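PDB 3IAL: prolyl-tRNA synthetase from Giardia lamblia ATCC 50803, which probably catalyses the ATP-dependent attachment of L-proline to tRNA(Pro), and is seen here with the reaction intermediate prolyl-adenylate bound. Local coordinates for residues C102-K107 / R116-P121; R120-T125 / W170-C175. One frame throughout, in Å; residues are numbered along the deposited sequence.

Interaction 1: residues C102-K107 / R116-P121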
loop_
_atom_site.group_PDB
_atom_site.type_symbol
_atom_site.label_atom_id
_atom_site.label_comp_id
_atom_site.label_asym_id
_atom_site.label_seq_id
_atom_site.Cartn_x
_atom_site.Cartn_y
_atom_site.Cartn_z
ATOM N N CYS B 102 -13.370 20.399 4.594
ATOM C CA CYS B 102 -11.984 20.386 5.089
ATOM C C CYS B 102 -11.865 20.337 6.609
ATOM O O CYS B 102 -12.409 21.196 7.307
ATOM C CB CYS B 102 -11.212 21.604 4.581
ATOM S SG CYS B 102 -10.817 21.543 2.832
ATOM N N PHE B 103 -11.156 19.327 7.109
ATOM C CA PHE B 103 -10.661 19.322 8.483
ATOM C C PHE B 103 -9.453 20.242 8.542
ATOM O O PHE B 103 -8.597 20.161 7.671
ATOM C CB PHE B 103 -10.205 17.925 8.899
ATOM C CG PHE B 103 -11.324 16.969 9.182
ATOM C CD1 PHE B 103 -11.823 16.822 10.479
ATOM C CD2 PHE B 103 -11.861 16.190 8.167
ATOM C CE1 PHE B 103 -12.849 15.919 10.752
ATOM C CE2 PHE B 103 -12.890 15.286 8.429
ATOM C CZ PHE B 103 -13.382 15.147 9.719
ATOM N N TRP B 104 -9.364 21.103 9.555
ATOM C CA TRP B 104 -8.224 22.022 9.669
ATOM C C TRP B 104 -7.361 21.697 10.880
ATOM O O TRP B 104 -7.867 21.578 11.999
ATOM C CB TRP B 104 -8.688 23.483 9.744
ATOM C CG TRP B 104 -9.294 23.968 8.457
ATOM C CD1 TRP B 104 -10.617 24.047 8.161
ATOM C CD2 TRP B 104 -8.592 24.402 7.282
ATOM N NE1 TRP B 104 -10.792 24.517 6.880
ATOM C CE2 TRP B 104 -9.566 24.741 6.317
ATOM C CE3 TRP B 104 -7.236 24.538 6.953
ATOM C CZ2 TRP B 104 -9.231 25.210 5.041
ATOM C CZ3 TRP B 104 -6.899 25.011 5.687
ATOM C CH2 TRP B 104 -7.896 25.335 4.743
ATOM N N VAL B 105 -6.060 21.548 10.631
ATOM C CA VAL B 105 -5.063 21.465 11.682
ATOM C C VAL B 105 -4.586 22.877 11.965
ATOM O O VAL B 105 -4.143 23.577 11.057
ATOM C CB VAL B 105 -3.857 20.586 11.269
ATOM C CG1 VAL B 105 -2.743 20.663 12.326
ATOM C CG2 VAL B 105 -4.305 19.153 11.050
ATOM N N GLU B 106 -4.682 23.291 13.220
ATOM C CA GLU B 106 -4.368 24.669 13.609
ATOM C C GLU B 106 -3.291 24.787 14.676
ATOM O O GLU B 106 -2.718 25.861 14.844
ATOM C CB GLU B 106 -5.642 25.380 14.072
ATOM C CG GLU B 106 -6.769 25.300 13.042
ATOM C CD GLU B 106 -7.841 26.356 13.234
ATOM O OE1 GLU B 106 -8.017 26.840 14.370
ATOM O OE2 GLU B 106 -8.516 26.698 12.244
ATOM N N LYS B 107 -3.012 23.702 15.395
ATOM C CA LYS B 107 -1.950 23.699 16.393
ATOM C C LYS B 107 -1.015 22.518 16.200
ATOM O O LYS B 107 -1.418 21.477 15.683
ATOM C CB LYS B 107 -2.530 23.662 17.807
ATOM C CG LYS B 107 -3.283 24.924 18.198
ATOM C CD LYS B 107 -3.492 25.007 19.701
ATOM C CE LYS B 107 -4.405 26.173 20.075
ATOM N NZ LYS B 107 -5.831 25.913 19.670
ATOM N N ARG B 116 -2.194 27.483 8.606
ATOM C CA ARG B 116 -3.122 26.383 8.877
ATOM C C ARG B 116 -2.951 25.306 7.814
ATOM O O ARG B 116 -2.655 25.621 6.662
ATOM C CB ARG B 116 -4.577 26.847 8.841
ATOM C CG ARG B 116 -4.916 28.047 9.697
ATOM C CD ARG B 116 -6.261 28.613 9.262
ATOM N NE ARG B 116 -7.362 27.790 9.738
ATOM C CZ ARG B 116 -8.504 27.563 9.088
ATOM N NH1 ARG B 116 -8.734 28.062 7.878
ATOM N NH2 ARG B 116 -9.429 26.804 9.659
ATOM N N LEU B 117 -3.153 24.050 8.203
ATOM C CA LEU B 117 -3.022 22.917 7.287
ATOM C C LEU B 117 -4.330 22.170 7.164
ATOM O O LEU B 117 -4.913 21.761 8.168
ATOM C CB LEU B 117 -1.950 21.946 7.781
ATOM C CG LEU B 117 -0.533 22.502 7.954
ATOM C CD1 LEU B 117 0.359 21.411 8.500
ATOM C CD2 LEU B 117 -0.003 23.038 6.640
ATOM N N ALA B 118 -4.795 21.988 5.934
ATOM C CA ALA B 118 -5.991 21.195 5.690
ATOM C C ALA B 118 -5.603 19.737 5.493
ATOM O O ALA B 118 -4.597 19.436 4.851
ATOM C CB ALA B 118 -6.737 21.713 4.476
ATOM N N LEU B 119 -6.384 18.826 6.062
ATOM C CA LEU B 119 -6.265 17.427 5.697
ATOM C C LEU B 119 -6.861 17.308 4.292
ATOM O O LEU B 119 -7.962 17.799 4.050
ATOM C CB LEU B 119 -7.024 16.535 6.674
ATOM C CG LEU B 119 -6.641 16.623 8.154
ATOM C CD1 LEU B 119 -7.395 15.551 8.924
ATOM C CD2 LEU B 119 -5.135 16.479 8.359
ATOM N N ARG B 120 -6.128 16.689 3.374
ATOM C CA ARG B 120 -6.548 16.595 1.973
ATOM C C ARG B 120 -7.964 16.022 1.786
ATOM O O ARG B 120 -8.244 14.913 2.217
ATOM C CB ARG B 120 -5.543 15.770 1.158
ATOM C CG ARG B 120 -5.292 14.378 1.690
ATOM C CD ARG B 120 -4.257 13.663 0.842
ATOM N NE ARG B 120 -3.835 12.454 1.532
ATOM C CZ ARG B 120 -2.621 11.921 1.487
ATOM N NH1 ARG B 120 -1.641 12.454 0.763
ATOM N NH2 ARG B 120 -2.390 10.835 2.202
ATOM N N PRO B 121 -8.870 16.798 1.181
ATOM C CA PRO B 121 -10.148 16.219 0.736
ATOM C C PRO B 121 -10.033 15.564 -0.635
ATOM O O PRO B 121 -10.871 14.754 -1.022
ATOM C CB PRO B 121 -11.061 17.436 0.660
ATOM C CG PRO B 121 -10.150 18.564 0.320
ATOM C CD PRO B 121 -8.874 18.270 1.082
HETATM O O HOH W 1 -10.278 17.620 5.128
#

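Interaction 2: residues R120-T125 / W170-C175. With PR8 (5'-O-[(R)-hydroxy{[(2S)-pyrrolidin-2-ylcarbonyl]oxy}phosphoryl]adenosine), chain H.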
loop_
_atom_site.group_PDB
_atom_site.type_symbol
_atom_site.label_atom_id
_atom_site.label_comp_id
_atom_site.label_asym_id
_atom_site.label_seq_id
_atom_site.Cartn_x
_atom_site.Cartn_y
_atom_site.Cartn_z
ATOM N N ARG B 120 -6.128 16.689 3.374
ATOM C CA ARG B 120 -6.548 16.595 1.973
ATOM C C ARG B 120 -7.964 16.022 1.786
ATOM O O ARG B 120 -8.244 14.913 2.217
ATOM C CB ARG B 120 -5.543 15.770 1.158
ATOM C CG ARG B 120 -5.292 14.378 1.690
ATOM C CD ARG B 120 -4.257 13.663 0.842
ATOM N NE ARG B 120 -3.835 12.454 1.532
ATOM C CZ ARG B 120 -2.621 11.921 1.487
ATOM N NH1 ARG B 120 -1.641 12.454 0.763
ATOM N NH2 ARG B 120 -2.390 10.835 2.202
ATOM N N PRO B 121 -8.870 16.798 1.181
ATOM C CA PRO B 121 -10.148 16.219 0.736
ATOM C C PRO B 121 -10.033 15.564 -0.635
ATOM O O PRO B 121 -10.871 14.754 -1.022
ATOM C CB PRO B 121 -11.061 17.436 0.660
ATOM C CG PRO B 121 -10.150 18.564 0.320
ATOM C CD PRO B 121 -8.874 18.270 1.082
ATOM N N THR B 122 -8.998 15.967 -1.356
ATOM C CA THR B 122 -8.649 15.477 -2.677
ATOM C C THR B 122 -7.398 16.309 -2.954
ATOM O O THR B 122 -7.213 17.365 -2.333
ATOM C CB THR B 122 -9.766 15.718 -3.729
ATOM O OG1 THR B 122 -9.318 15.264 -5.015
ATOM C CG2 THR B 122 -10.145 17.200 -3.791
ATOM N N SER B 123 -6.514 15.842 -3.820
ATOM C CA SER B 123 -5.159 16.386 -3.811
ATOM C C SER B 123 -4.756 17.325 -4.958
ATOM O O SER B 123 -3.591 17.699 -5.050
ATOM C CB SER B 123 -4.149 15.244 -3.668
ATOM O OG SER B 123 -4.516 14.401 -2.587
ATOM N N GLU B 124 -5.705 17.741 -5.795
ATOM C CA GLU B 124 -5.388 18.633 -6.924
ATOM C C GLU B 124 -4.485 19.803 -6.533
ATOM O O GLU B 124 -3.453 20.013 -7.160
ATOM C CB GLU B 124 -6.652 19.184 -7.596
ATOM C CG GLU B 124 -7.355 18.187 -8.514
ATOM C CD GLU B 124 -8.194 17.154 -7.772
ATOM O OE1 GLU B 124 -8.372 17.270 -6.539
ATOM O OE2 GLU B 124 -8.679 16.220 -8.434
ATOM N N THR B 125 -4.868 20.553 -5.504
ATOM C CA THR B 125 -4.179 21.812 -5.195
ATOM C C THR B 125 -2.724 21.578 -4.789
ATOM O O THR B 125 -1.837 22.353 -5.154
ATOM C CB THR B 125 -4.925 22.630 -4.109
ATOM O OG1 THR B 125 -5.071 21.850 -2.917
ATOM C CG2 THR B 125 -6.305 23.050 -4.598
ATOM N N TRP B 170 -8.670 5.510 -0.821
ATOM C CA TRP B 170 -8.871 5.636 -2.258
ATOM C C TRP B 170 -7.576 5.621 -3.048
ATOM O O TRP B 170 -6.496 5.614 -2.471
ATOM C CB TRP B 170 -9.704 6.897 -2.564
ATOM C CG TRP B 170 -8.975 8.220 -2.778
ATOM C CD1 TRP B 170 -7.699 8.551 -2.418
ATOM C CD2 TRP B 170 -9.543 9.402 -3.357
ATOM N NE1 TRP B 170 -7.432 9.850 -2.767
ATOM C CE2 TRP B 170 -8.551 10.396 -3.339
ATOM C CE3 TRP B 170 -10.798 9.710 -3.894
ATOM C CZ2 TRP B 170 -8.766 11.671 -3.855
ATOM C CZ3 TRP B 170 -11.012 10.977 -4.411
ATOM C CH2 TRP B 170 -9.999 11.940 -4.385
ATOM N N ASN B 171 -7.707 5.621 -4.371
ATOM C CA ASN B 171 -6.597 5.914 -5.261
ATOM C C ASN B 171 -6.989 7.057 -6.182
ATOM O O ASN B 171 -8.104 7.074 -6.727
ATOM C CB ASN B 171 -6.188 4.667 -6.051
ATOM C CG ASN B 171 -5.080 4.942 -7.073
ATOM O OD1 ASN B 171 -5.326 5.539 -8.115
ATOM N ND2 ASN B 171 -3.867 4.468 -6.787
ATOM N N GLU B 172 -6.076 8.020 -6.319
ATOM C CA GLU B 172 -6.241 9.149 -7.232
ATOM C C GLU B 172 -5.056 9.239 -8.191
ATOM O O GLU B 172 -3.901 9.244 -7.766
ATOM C CB GLU B 172 -6.401 10.471 -6.464
ATOM C CG GLU B 172 -5.239 10.866 -5.549
ATOM C CD GLU B 172 -5.545 12.112 -4.720
ATOM O OE1 GLU B 172 -5.303 12.104 -3.489
ATOM O OE2 GLU B 172 -6.025 13.106 -5.304
ATOM N N ALA B 173 -5.369 9.267 -9.484
ATOM C CA ALA B 173 -4.405 9.454 -10.557
ATOM C C ALA B 173 -4.540 10.877 -11.089
ATOM O O ALA B 173 -5.657 11.381 -11.204
ATOM C CB ALA B 173 -4.686 8.466 -11.675
ATOM N N HIS B 174 -3.408 11.507 -11.415
ATOM C CA HIS B 174 -3.359 12.875 -11.952
ATOM C C HIS B 174 -2.302 12.913 -13.055
ATOM O O HIS B 174 -1.143 12.520 -12.825
ATOM C CB HIS B 174 -2.967 13.890 -10.867
ATOM C CG HIS B 174 -3.933 13.980 -9.727
ATOM N ND1 HIS B 174 -4.883 14.978 -9.629
ATOM C CD2 HIS B 174 -4.088 13.205 -8.624
ATOM C CE1 HIS B 174 -5.585 14.804 -8.522
ATOM N NE2 HIS B 174 -5.127 13.733 -7.894
ATOM N N CYS B 175 -2.693 13.364 -14.248
ATOM C CA CYS B 175 -1.778 13.420 -15.379
ATOM C C CYS B 175 -1.770 14.785 -16.021
ATOM O O CYS B 175 -2.802 15.451 -16.112
ATOM C CB CYS B 175 -2.142 12.382 -16.433
ATOM S SG CYS B 175 -2.151 10.688 -15.835
HETATM C C PR8 H . -12.242 13.196 -7.634
HETATM N N PR8 H . -10.000 14.079 -7.452
HETATM O O PR8 H . -12.286 13.397 -6.418
HETATM P P PR8 H . -14.528 12.226 -7.527
HETATM N N1 PR8 H . -17.037 7.857 0.780
HETATM C C2 PR8 H . -16.532 6.906 0.003
HETATM N N3 PR8 H . -16.151 7.144 -1.255
HETATM C C4 PR8 H . -16.266 8.358 -1.791
HETATM C C5 PR8 H . -16.800 9.378 -1.010
HETATM C C6 PR8 H . -17.186 9.107 0.300
HETATM N N6 PR8 H . -17.692 10.076 1.065
HETATM N N7 PR8 H . -16.815 10.479 -1.751
HETATM C C8 PR8 H . -16.314 10.174 -2.950
HETATM N N9 PR8 H . -15.982 8.876 -2.987
HETATM C CA PR8 H . -10.964 13.510 -8.410
HETATM C CB PR8 H . -10.366 12.210 -8.921
HETATM C CD PR8 H . -8.743 13.357 -7.616
HETATM C CG PR8 H . -9.196 11.934 -7.967
HETATM C "C1'" PR8 H . -15.394 8.179 -4.175
HETATM O O10 PR8 H . -13.264 12.725 -8.398
HETATM O O1P PR8 H . -15.301 13.340 -6.921
HETATM C "C2'" PR8 H . -16.395 8.059 -5.349
HETATM O "O2'" PR8 H . -16.269 6.771 -5.971
HETATM O O2P PR8 H . -15.442 11.400 -8.557
HETATM C "C3'" PR8 H . -15.886 9.087 -6.331
HETATM O "O3'" PR8 H . -16.297 8.753 -7.659
HETATM C "C4'" PR8 H . -14.404 8.817 -6.152
HETATM O "O4'" PR8 H . -14.268 8.941 -4.719
HETATM C "C5'" PR8 H . -13.613 9.860 -6.912
HETATM O "O5'" PR8 H . -13.961 11.156 -6.467
#

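Interaction 1: residues C102-K107 / R116-P121
Three backbone hydrogen bonds join Phe103 and Val105 to Leu119 and Leu117, on the two antiparallel strands of a beta hairpin: Leu119 N to Phe103 O, Val105 N to Leu117 O (2.7 Å) and Leu117 N to Val105 O. Beyond the last rung, a water bridges Phe103 N and Leu119 O.

Polar and pi contacts gather round the indole of Trp104, next to the non-hydrogen-bonded pair Trp104-Ala118. The Arg116 guanidinium lies flat on one face of the ring, planes 24° apart, with Arg116 NH2 3.1 Å from Trp104 CG; Ala118 CB makes a CH-pi contact with the opposite face, 3.5 Å from Trp104 CZ3. A bend at chi3 (76°) turns the Arg116 chain over the indole. Arg116 NE and NH2 both grip Glu106 OE2 side-on, Arg116 NH2 at 2.7 Å, while NH1 forms a salt bridge to Glu85.

Apolar contacts line the other face of the sheet, where Val105 CG2 meets Leu119 CD2 at 3.9 Å. Trp104, Val105 and Lys107 extend the sheet into the second subunit.

Stacking and the grip on Glu106 probably fix the guanidinium against the indole; Glu106 OE2, also salt-bridged to Lys107 of the second subunit, probably offsets both positive charges where the sheet crosses the interface.

Interaction 2: residues R120-T125 / W170-C175
Ser123 and Glu172 face each other where the turn meets the strand, and the Glu172 carboxylate takes two bonds from the serine. Ser123 OG donates to Glu172 OE1 at 2.6 Å from the syn side, tilted out of the carboxylate plane. Ser123 N reaches the syn lone pair of Glu172 OE2 at 3.2 Å. His174 NE2 meets Glu172 OE2 at 2.8 Å on its anti side, also out of the carboxylate plane, and OE1 accepts from Gln147 and, weakly, from Trp170 NE1. Donors on both oxygens thus fix the rotation of this buried carboxylate.

Residues 170-175 belong to a strand of the antiparallel sheet of the class II synthetase core, and the facing turn leads into helix 124-134; together they line the prolyl end of the adenylate pocket. The prolyl nitrogen N of PR8 donates to Thr122 OG1 and lies 2.7 Å from Glu124 OE2. Thr122 OG1 in turn donates to the syn lone pair of Glu124 OE1 (2.7 Å), tying the two first-shell groups together.

Glu124 bends at chi2 (78°), which carries its carboxylate to the edge of the His174 ring, the planes 72° apart. Trp170 presents its ring edge to Thr122 OG1 and to the prolyl carbonyl oxygen O of PR8, with Trp170 CH2 3.4 Å from that oxygen. The pyrrolidine carbon CG of PR8 rests 3.5 Å from Glu172 CB.

How the interactions relate
Interactions 1 and 2 meet at Arg120 and Pro121, where the chain leaves strand 111-119 and turns toward helix 124-134. Both are buried within the class II core domain, their centres about 16 Å apart, yet their settings differ. Interaction 1 joins neighbouring strands of a hairpin at the subunit interface, through a backbone ladder whose one end carries partly exposed charges. Interaction 2 lies nearer the centre of the chain and brings together a turn and a strand distant in sequence; its bonds run to side chains, with one backbone N-H among the donors and no strand pairing, and several of its residues touch the ligand. The second strand of the dimer-facing hairpin runs directly into the turn that holds the prolyl group.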